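Local structure of chymotrypsin (Cellulomonas bogoriensis, 2EA3) at residues S92-S97 with G139-G144; G98-W103 with C131-D136; L125-V130 with T163-P168. The protein is a bacterial chymotrypsin of the peptidase S1 family, represented here by its protease domain, and probably cleaves proteins as a serine endopeptidase. All blocks are in the same frame, centred on the assembly; numbering follows the deposited sequence.

How the interactions relate
All three contacts belong to the second beta-barrel of the chymotrypsin fold. Interaction 1 and interaction 3 are buried antiparallel strand pairs at different places round its wall, and their inward side chains meet: Leu-141 packs on Phe-166, and Val-94 and Arg-96 pack on Val-130. Interaction 2 is partly buried and lies at the barrel end, where two loops are joined mostly through a carboxylate instead of a backbone ladder. Arg-96 joins it to interaction 1 through its guanidinium. Interaction 3 adds threonine hydroxyls to its ladder, whereas interaction 1 relies on main-chain bonds and aliphatic packing, and its serine hydroxyls turn to partners elsewhere.

Interaction 1. Residues S92-S97 with G139-G144; sequences SAVCRS and GSLLAG. With SO4 (sulfate ion), chain B.
The closing seam of the second beta-barrel, where its first strand meets its fourth, is centred on Cys-95 facing Leu-142. The strands run antiparallel, 154° apart in direction. Cys-95 and Leu-142 form a hydrogen-bonded pair: Cys-95 N lies 2.9 Å from Leu-142 O, and Leu-142 N gives Cys-95 O a nearly straight bond of 2.8 Å. Toward the other end of the ladder Ser-97 N reaches Ser-140 O at 3.0 Å, while the return bond from Ser-140 N to Ser-97 O is weak.

On the face carrying Val-94, Arg-96 and Leu-141, the contact is aliphatic. With its CG anti to the backbone N (chi1 -176°), Leu-141 lays CD1 against the facing strand, 3.7 Å from Val-94 CB and 3.5 Å from Cys-95 O. The two side chains meet at a slant, and the other methyl of the leucine, CD2, packs on the ring of Phe-166. Val-94 turns CG1 the other way, to Ala-143 CB at 4.0 Å. Arg-96 contributes its CB beside Leu-141 CD1 and its CG beside Ser-140 O; its chain then bends at chi3 (48°) and carries the guanidinium away, where NE bonds to Cys-131 O. At the outer end, Ala-93 N donates to O3 of a sulfate at 2.8 Å, an ion probably from the crystallisation liquor.

Strand 102-110 flanks residues 93-97 and is stapled to them by the Cys-95 to Cys-105 disulfide, while strand 146-154 flanks 140-143. On the face of Ser-97, Ser-140 and Leu-142 lies Val-72 of strand 71-73; Ser-97 OG bonds to Asn-73 O, and Ser-140 OG to Gly-20 O on strand 14-23 of the first barrel.

Interaction 2. Residues G98-W103 with C131-D136; sequences GSTTGW and CAEPGD
The Gly-Asp-Ser segment characteristic of chymotrypsin-like proteases, whose serine is probably the nucleophile, is held here through Asp-136, which meets the hairpin turn at Thr-100 and Thr-101. Asp-136 OD2 accepts two main-chain bonds, from Thr-100 N at 2.9 Å, nearly in line with its C-O bond, and from Thr-101 N at 3.1 Å on its syn lone pair. OD1 is also gripped twice. Thr-101 OG1 donates to Asp-136 OD1 at 2.6 Å and Glu-133 N reaches it at 2.8 Å, from opposite faces of the carboxylate. With an alanine here the amides of Thr-100, Thr-101 and Glu-133 and the Thr-101 hydroxyl would probably lose their shared acceptor, and the turn could shift.

Thr-100 OG1 adds a bond to Pro-134 O at 2.9 Å, the hydroxyl standing 25° out of the carbonyl plane. The methyl of Thr-101 sits against the end of Glu-133, with Thr-101 CG2 3.5 Å from Glu-133 CD, while the glutamate OE2 accepts a hydrogen bond from Cys-158 N and forms a salt bridge with Arg-159.

Four neutral donors thus surround a buried carboxylate and, with a long, weak ion pair to Arg-96 NH1, would be expected to stabilise its charged form.

Interaction 3. Residues L125-V130 with T163-P168; sequences LIRTTV and TTFFQP
Ile-126 and Phe-166 pair across two adjacent antiparallel strands of the second barrel, and both of their amides and both of their carbonyls are used. Ile-126 N reaches Phe-166 O at 2.7 Å, and Phe-166 N returns a bond of 2.8 Å to Ile-126 O. Thr-128 and Thr-164 form the next hydrogen-bonded pair, and here side chains join in. Thr-164 O takes two donors from opposite faces of its plane, Thr-128 N and Thr-128 OG1, each at 2.9 Å. The hydroxyl lies between the backbone N and the carbonyl carbon of its own residue (chi1 77°), a position from which it also accepts from Val-130 N at 3.0 Å, completing an ST turn at the strand end. Thr-164 N bonds to Thr-128 O at 3.2 Å, and Thr-164 OG1, standing above the plane of the Val-130 carbonyl, gives Val-130 O a short bond of 2.6 Å. Thus one threonine hydroxyl holds the turn and the other meets the carbonyl just beyond it.

Thr-128 OG1 also sits in the plane of the Phe-166 ring, at its edge. On the Arg-127 side, the extended arginine runs alongside Phe-165, with Arg-127 CG 3.4 Å from Phe-165 CE2 and the guanidinium turned 85° from the ring. The methyl of Thr-163 covers the centre of one guanidinium face. At the far end, both polar atoms of the Gln-167 amide are used: NE2 donates to Pro-168 O, and OE1 accepts from Asp-56 N.

Strands 125-128 and 161-168 are antiparallel neighbours in a closed six-stranded barrel, as in chymotrypsin-like proteases, with Phe-166 packing on Arg-96 and Thr-151; Gln-167 links this wall to Asp-56, probably the aspartate of the catalytic triad.

Interaction 1. Residues S92-S97 with G139-G144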
loop_
_atom_site.group_PDB
_atom_site.type_symbol
_atom_site.label_atom_id
_atom_site.label_comp_id
_atom_site.label_asym_id
_atom_site.label_seq_id
_atom_site.Cartn_x
_atom_site.Cartn_y
_atom_site.Cartn_z
ATOM N N SER A 92 5.127 1.745 -17.378
ATOM C CA SER A 92 6.231 1.386 -16.486
ATOM C C SER A 92 6.065 0.015 -15.854
ATOM O O SER A 92 4.945 -0.357 -15.490
ATOM C CB SER A 92 6.368 2.397 -15.358
ATOM O OG SER A 92 6.793 3.635 -15.900
ATOM N N ALA A 93 7.179 -0.706 -15.692
ATOM C CA ALA A 93 7.164 -1.973 -14.973
ATOM C C ALA A 93 7.072 -1.642 -13.487
ATOM O O ALA A 93 7.849 -0.836 -12.955
ATOM C CB ALA A 93 8.430 -2.786 -15.265
ATOM N N VAL A 94 6.105 -2.247 -12.827
ATOM C CA VAL A 94 5.919 -2.026 -11.398
ATOM C C VAL A 94 5.788 -3.378 -10.705
ATOM O O VAL A 94 5.348 -4.378 -11.316
ATOM C CB VAL A 94 4.676 -1.175 -11.112
ATOM C CG1 VAL A 94 4.915 0.277 -11.528
ATOM C CG2 VAL A 94 3.426 -1.776 -11.811
ATOM N N CYS A 95 6.180 -3.406 -9.440
ATOM C CA CYS A 95 6.060 -4.640 -8.651
ATOM C C CYS A 95 5.360 -4.296 -7.363
ATOM O O CYS A 95 5.591 -3.220 -6.786
ATOM C CB CYS A 95 7.419 -5.229 -8.312
ATOM S SG CYS A 95 8.317 -5.824 -9.741
ATOM N N ARG A 96 4.538 -5.239 -6.917
ATOM C CA ARG A 96 3.738 -5.102 -5.729
ATOM C C ARG A 96 4.237 -6.105 -4.681
ATOM O O ARG A 96 4.594 -7.219 -5.026
ATOM C CB ARG A 96 2.271 -5.419 -6.083
ATOM C CG ARG A 96 1.335 -5.309 -4.853
ATOM C CD ARG A 96 -0.035 -5.975 -5.078
ATOM N NE ARG A 96 0.052 -7.331 -5.638
ATOM C CZ ARG A 96 0.514 -8.397 -4.981
ATOM N NH1 ARG A 96 0.934 -8.288 -3.723
ATOM N NH2 ARG A 96 0.560 -9.586 -5.588
ATOM N N SER A 97 4.270 -5.688 -3.417
ATOM C CA SER A 97 4.577 -6.580 -2.316
ATOM C C SER A 97 3.348 -6.627 -1.412
ATOM O O SER A 97 2.835 -5.599 -1.000
ATOM C CB SER A 97 5.770 -6.028 -1.541
ATOM O OG SER A 97 6.151 -6.891 -0.488
ATOM N N GLY A 139 -0.674 -2.788 0.470
ATOM C CA GLY A 139 0.733 -3.097 0.216
ATOM C C GLY A 139 1.404 -2.185 -0.794
ATOM O O GLY A 139 0.759 -1.384 -1.443
ATOM N N SER A 140 2.718 -2.311 -0.895
ATOM C CA SER A 140 3.569 -1.395 -1.645
ATOM C C SER A 140 3.508 -1.649 -3.132
ATOM O O SER A 140 3.520 -2.791 -3.573
ATOM C CB SER A 140 5.033 -1.591 -1.228
ATOM O OG SER A 140 5.125 -1.884 0.159
ATOM N N LEU A 141 3.509 -0.575 -3.902
ATOM C CA LEU A 141 3.756 -0.662 -5.328
ATOM C C LEU A 141 4.997 0.176 -5.622
ATOM O O LEU A 141 5.042 1.358 -5.287
ATOM C CB LEU A 141 2.570 -0.126 -6.133
ATOM C CG LEU A 141 2.752 -0.298 -7.642
ATOM C CD1 LEU A 141 2.670 -1.776 -8.022
ATOM C CD2 LEU A 141 1.674 0.544 -8.386
ATOM N N LEU A 142 5.996 -0.457 -6.232
ATOM C CA LEU A 142 7.260 0.209 -6.556
ATOM C C LEU A 142 7.464 0.213 -8.060
ATOM O O LEU A 142 7.112 -0.756 -8.733
ATOM C CB LEU A 142 8.430 -0.554 -5.911
ATOM C CG LEU A 142 8.587 -0.535 -4.397
ATOM C CD1 LEU A 142 9.581 -1.640 -3.986
ATOM C CD2 LEU A 142 9.067 0.812 -3.954
ATOM N N ALA A 143 8.030 1.297 -8.578
ATOM C CA ALA A 143 8.664 1.258 -9.888
ATOM C C ALA A 143 10.142 1.395 -9.579
ATOM O O ALA A 143 10.596 2.467 -9.208
ATOM C CB ALA A 143 8.183 2.381 -10.744
ATOM N N GLY A 144 10.872 0.295 -9.659
ATOM C CA GLY A 144 12.268 0.275 -9.224
ATOM C C GLY A 144 12.350 0.599 -7.732
ATOM O O GLY A 144 11.802 -0.131 -6.901
HETATM S S SO4 B . 10.439 0.761 -17.387
HETATM O O1 SO4 B . 11.861 0.487 -17.225
HETATM O O2 SO4 B . 9.925 0.038 -18.544
HETATM O O3 SO4 B . 9.710 0.344 -16.196
HETATM O O4 SO4 B . 10.244 2.194 -17.595
#

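Interaction 2. Residues G98-W103 with C131-D136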
loop_
_atom_site.group_PDB
_atom_site.type_symbol
_atom_site.label_atom_id
_atom_site.label_comp_id
_atom_site.label_asym_id
_atom_site.label_seq_id
_atom_site.Cartn_x
_atom_site.Cartn_y
_atom_site.Cartn_z
ATOM N N GLY A 98 2.872 -7.827 -1.109
ATOM C CA GLY A 98 1.714 -7.988 -0.258
ATOM C C GLY A 98 1.811 -9.299 0.498
ATOM O O GLY A 98 2.509 -10.230 0.083
ATOM N N SER A 99 1.114 -9.366 1.614
ATOM C CA SER A 99 1.304 -10.474 2.557
ATOM C C SER A 99 0.586 -11.781 2.177
ATOM O O SER A 99 0.792 -12.803 2.827
ATOM C CB SER A 99 0.843 -10.023 3.936
ATOM O OG SER A 99 -0.550 -9.800 3.918
ATOM N N THR A 100 -0.274 -11.763 1.163
ATOM C CA THR A 100 -0.971 -12.988 0.757
ATOM C C THR A 100 -0.301 -13.679 -0.411
ATOM O O THR A 100 -0.199 -14.901 -0.445
ATOM C CB THR A 100 -2.448 -12.708 0.413
ATOM O OG1 THR A 100 -3.050 -12.148 1.580
ATOM C CG2 THR A 100 -3.197 -13.996 -0.006
ATOM N N THR A 101 0.137 -12.891 -1.382
ATOM C CA THR A 101 0.710 -13.471 -2.592
ATOM C C THR A 101 2.201 -13.176 -2.767
ATOM O O THR A 101 2.833 -13.729 -3.664
ATOM C CB THR A 101 -0.083 -13.034 -3.827
ATOM O OG1 THR A 101 -0.051 -11.607 -3.926
ATOM C CG2 THR A 101 -1.511 -13.512 -3.720
ATOM N N GLY A 102 2.764 -12.313 -1.920
ATOM C CA GLY A 102 4.170 -11.954 -2.038
ATOM C C GLY A 102 4.446 -10.898 -3.103
ATOM O O GLY A 102 3.747 -9.903 -3.201
ATOM N N TRP A 103 5.456 -11.153 -3.920
ATOM C CA TRP A 103 6.001 -10.169 -4.862
ATOM C C TRP A 103 5.565 -10.551 -6.260
ATOM O O TRP A 103 5.882 -11.649 -6.737
ATOM C CB TRP A 103 7.516 -10.216 -4.763
ATOM C CG TRP A 103 8.289 -9.324 -5.658
ATOM C CD1 TRP A 103 8.802 -9.636 -6.876
ATOM C CD2 TRP A 103 8.685 -7.976 -5.376
ATOM N NE1 TRP A 103 9.492 -8.550 -7.386
ATOM C CE2 TRP A 103 9.443 -7.524 -6.479
ATOM C CE3 TRP A 103 8.490 -7.116 -4.287
ATOM C CZ2 TRP A 103 10.008 -6.244 -6.533
ATOM C CZ3 TRP A 103 9.040 -5.827 -4.337
ATOM C CH2 TRP A 103 9.792 -5.406 -5.465
ATOM N N CYS A 131 -1.296 -8.795 -10.370
ATOM C CA CYS A 131 -2.373 -9.532 -9.707
ATOM C C CYS A 131 -2.339 -9.188 -8.222
ATOM O O CYS A 131 -1.316 -8.753 -7.716
ATOM C CB CYS A 131 -2.164 -11.039 -9.885
ATOM S SG CYS A 131 -0.627 -11.706 -9.138
ATOM N N ALA A 132 -3.447 -9.396 -7.528
ATOM C CA ALA A 132 -3.449 -9.251 -6.077
ATOM C C ALA A 132 -4.583 -10.086 -5.539
ATOM O O ALA A 132 -5.510 -10.440 -6.276
ATOM C CB ALA A 132 -3.639 -7.799 -5.675
ATOM N N GLU A 133 -4.486 -10.421 -4.262
ATOM C CA GLU A 133 -5.554 -11.157 -3.612
ATOM C C GLU A 133 -5.887 -10.410 -2.336
ATOM O O GLU A 133 -5.168 -9.499 -1.969
ATOM C CB GLU A 133 -5.147 -12.630 -3.408
ATOM C CG GLU A 133 -5.154 -13.369 -4.772
ATOM C CD GLU A 133 -4.650 -14.793 -4.728
ATOM O OE1 GLU A 133 -4.766 -15.423 -3.664
ATOM O OE2 GLU A 133 -4.133 -15.287 -5.765
ATOM N N PRO A 134 -7.033 -10.725 -1.716
ATOM C CA PRO A 134 -7.309 -10.091 -0.439
ATOM C C PRO A 134 -6.231 -10.479 0.580
ATOM O O PRO A 134 -5.800 -11.674 0.678
ATOM C CB PRO A 134 -8.685 -10.665 -0.062
ATOM C CG PRO A 134 -9.303 -11.066 -1.414
ATOM C CD PRO A 134 -8.118 -11.640 -2.123
ATOM N N GLY A 135 -5.808 -9.477 1.326
ATOM C CA GLY A 135 -4.670 -9.577 2.212
ATOM C C GLY A 135 -3.561 -8.707 1.666
ATOM O O GLY A 135 -2.811 -8.129 2.435
ATOM N N ASP A 136 -3.458 -8.624 0.333
ATOM C CA ASP A 136 -2.439 -7.771 -0.303
ATOM C C ASP A 136 -2.788 -6.281 -0.239
ATOM O O ASP A 136 -1.923 -5.429 -0.479
ATOM C CB ASP A 136 -2.264 -8.149 -1.777
ATOM C CG ASP A 136 -1.673 -9.541 -1.968
ATOM O OD1 ASP A 136 -1.968 -10.135 -3.028
ATOM O OD2 ASP A 136 -0.898 -10.015 -1.098
#

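Interaction 3. Residues L125-V130 with T163-P168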
loop_
_atom_site.group_PDB
_atom_site.type_symbol
_atom_site.label_atom_id
_atom_site.label_comp_id
_atom_site.label_asym_id
_atom_site.label_seq_id
_atom_site.Cartn_x
_atom_site.Cartn_y
_atom_site.Cartn_z
ATOM N N LEU A 125 -7.209 6.339 -9.423
ATOM C CA LEU A 125 -6.396 5.135 -9.202
ATOM C C LEU A 125 -5.454 4.796 -10.344
ATOM O O LEU A 125 -5.749 5.068 -11.519
ATOM C CB LEU A 125 -7.304 3.928 -8.953
ATOM C CG LEU A 125 -8.185 4.038 -7.702
ATOM C CD1 LEU A 125 -9.080 2.833 -7.595
ATOM C CD2 LEU A 125 -7.319 4.181 -6.443
ATOM N N ILE A 126 -4.328 4.189 -9.987
ATOM C CA ILE A 126 -3.387 3.635 -10.955
ATOM C C ILE A 126 -3.886 2.242 -11.355
ATOM O O ILE A 126 -4.040 1.365 -10.506
ATOM C CB ILE A 126 -1.969 3.489 -10.354
ATOM C CG1 ILE A 126 -1.443 4.845 -9.875
ATOM C CG2 ILE A 126 -1.021 2.863 -11.379
ATOM C CD1 ILE A 126 -0.234 4.734 -8.973
ATOM N N ARG A 127 -4.158 2.041 -12.638
ATOM C CA ARG A 127 -4.569 0.724 -13.129
ATOM C C ARG A 127 -3.345 -0.070 -13.582
ATOM O O ARG A 127 -2.481 0.469 -14.276
ATOM C CB ARG A 127 -5.560 0.884 -14.290
ATOM C CG ARG A 127 -6.217 -0.417 -14.717
ATOM C CD ARG A 127 -7.161 -0.214 -15.903
ATOM N NE ARG A 127 -7.282 -1.481 -16.624
ATOM C CZ ARG A 127 -8.378 -2.237 -16.686
ATOM N NH1 ARG A 127 -9.509 -1.857 -16.100
ATOM N NH2 ARG A 127 -8.344 -3.381 -17.365
ATOM N N THR A 128 -3.274 -1.345 -13.193
ATOM C CA THR A 128 -2.137 -2.209 -13.590
ATOM C C THR A 128 -2.550 -3.623 -13.963
ATOM O O THR A 128 -3.670 -4.044 -13.669
ATOM C CB THR A 128 -1.102 -2.382 -12.458
ATOM O OG1 THR A 128 -1.601 -3.331 -11.491
ATOM C CG2 THR A 128 -0.771 -1.017 -11.779
ATOM N N THR A 129 -1.599 -4.371 -14.527
ATOM C CA THR A 129 -1.792 -5.797 -14.842
ATOM C C THR A 129 -1.210 -6.663 -13.724
ATOM O O THR A 129 -1.025 -7.875 -13.896
ATOM C CB THR A 129 -1.055 -6.174 -16.142
ATOM O OG1 THR A 129 0.325 -5.850 -15.994
ATOM C CG2 THR A 129 -1.611 -5.409 -17.325
ATOM N N VAL A 130 -0.862 -6.043 -12.590
ATOM C CA VAL A 130 -0.324 -6.809 -11.466
ATOM C C VAL A 130 -1.505 -7.563 -10.839
ATOM O O VAL A 130 -2.584 -7.027 -10.776
ATOM C CB VAL A 130 0.296 -5.873 -10.398
ATOM C CG1 VAL A 130 0.826 -6.670 -9.204
ATOM C CG2 VAL A 130 1.399 -4.979 -10.999
ATOM N N THR A 163 -6.394 -7.744 -12.720
ATOM C CA THR A 163 -6.158 -6.306 -12.852
ATOM C C THR A 163 -6.223 -5.721 -11.450
ATOM O O THR A 163 -7.186 -5.971 -10.744
ATOM C CB THR A 163 -7.277 -5.656 -13.664
ATOM O OG1 THR A 163 -7.370 -6.296 -14.938
ATOM C CG2 THR A 163 -7.019 -4.158 -13.846
ATOM N N THR A 164 -5.211 -4.961 -11.055
ATOM C CA THR A 164 -5.173 -4.381 -9.702
ATOM C C THR A 164 -4.991 -2.872 -9.792
ATOM O O THR A 164 -4.193 -2.379 -10.602
ATOM C CB THR A 164 -4.043 -4.976 -8.858
ATOM O OG1 THR A 164 -4.193 -6.401 -8.809
ATOM C CG2 THR A 164 -4.090 -4.437 -7.414
ATOM N N PHE A 165 -5.724 -2.159 -8.936
ATOM C CA PHE A 165 -5.706 -0.710 -8.901
ATOM C C PHE A 165 -5.026 -0.248 -7.637
ATOM O O PHE A 165 -5.125 -0.922 -6.607
ATOM C CB PHE A 165 -7.139 -0.180 -8.910
ATOM C CG PHE A 165 -7.897 -0.509 -10.177
ATOM C CD1 PHE A 165 -8.534 -1.747 -10.335
ATOM C CD2 PHE A 165 -7.957 0.418 -11.216
ATOM C CE1 PHE A 165 -9.242 -2.046 -11.535
ATOM C CE2 PHE A 165 -8.658 0.141 -12.382
ATOM C CZ PHE A 165 -9.295 -1.103 -12.543
ATOM N N PHE A 166 -4.315 0.879 -7.729
ATOM C CA PHE A 166 -3.519 1.374 -6.610
ATOM C C PHE A 166 -3.849 2.835 -6.375
ATOM O O PHE A 166 -4.040 3.607 -7.329
ATOM C CB PHE A 166 -2.011 1.222 -6.908
ATOM C CG PHE A 166 -1.573 -0.188 -7.056
ATOM C CD1 PHE A 166 -1.776 -0.865 -8.260
ATOM C CD2 PHE A 166 -1.021 -0.878 -5.982
ATOM C CE1 PHE A 166 -1.390 -2.198 -8.403
ATOM C CE2 PHE A 166 -0.646 -2.223 -6.124
ATOM C CZ PHE A 166 -0.833 -2.873 -7.336
ATOM N N GLN A 167 -3.931 3.200 -5.102
ATOM C CA GLN A 167 -4.039 4.580 -4.675
ATOM C C GLN A 167 -2.632 5.203 -4.747
ATOM O O GLN A 167 -1.726 4.750 -4.082
ATOM C CB GLN A 167 -4.551 4.613 -3.226
ATOM C CG GLN A 167 -4.347 5.948 -2.489
ATOM C CD GLN A 167 -5.200 7.062 -3.044
ATOM O OE1 GLN A 167 -6.422 6.975 -3.056
ATOM N NE2 GLN A 167 -4.555 8.131 -3.503
ATOM N N PRO A 168 -2.455 6.241 -5.565
ATOM C CA PRO A 168 -1.116 6.884 -5.676
ATOM C C PRO A 168 -0.634 7.420 -4.341
ATOM O O PRO A 168 -1.456 7.869 -3.545
ATOM C CB PRO A 168 -1.352 8.079 -6.617
ATOM C CG PRO A 168 -2.654 7.872 -7.244
ATOM C CD PRO A 168 -3.454 6.826 -6.465
#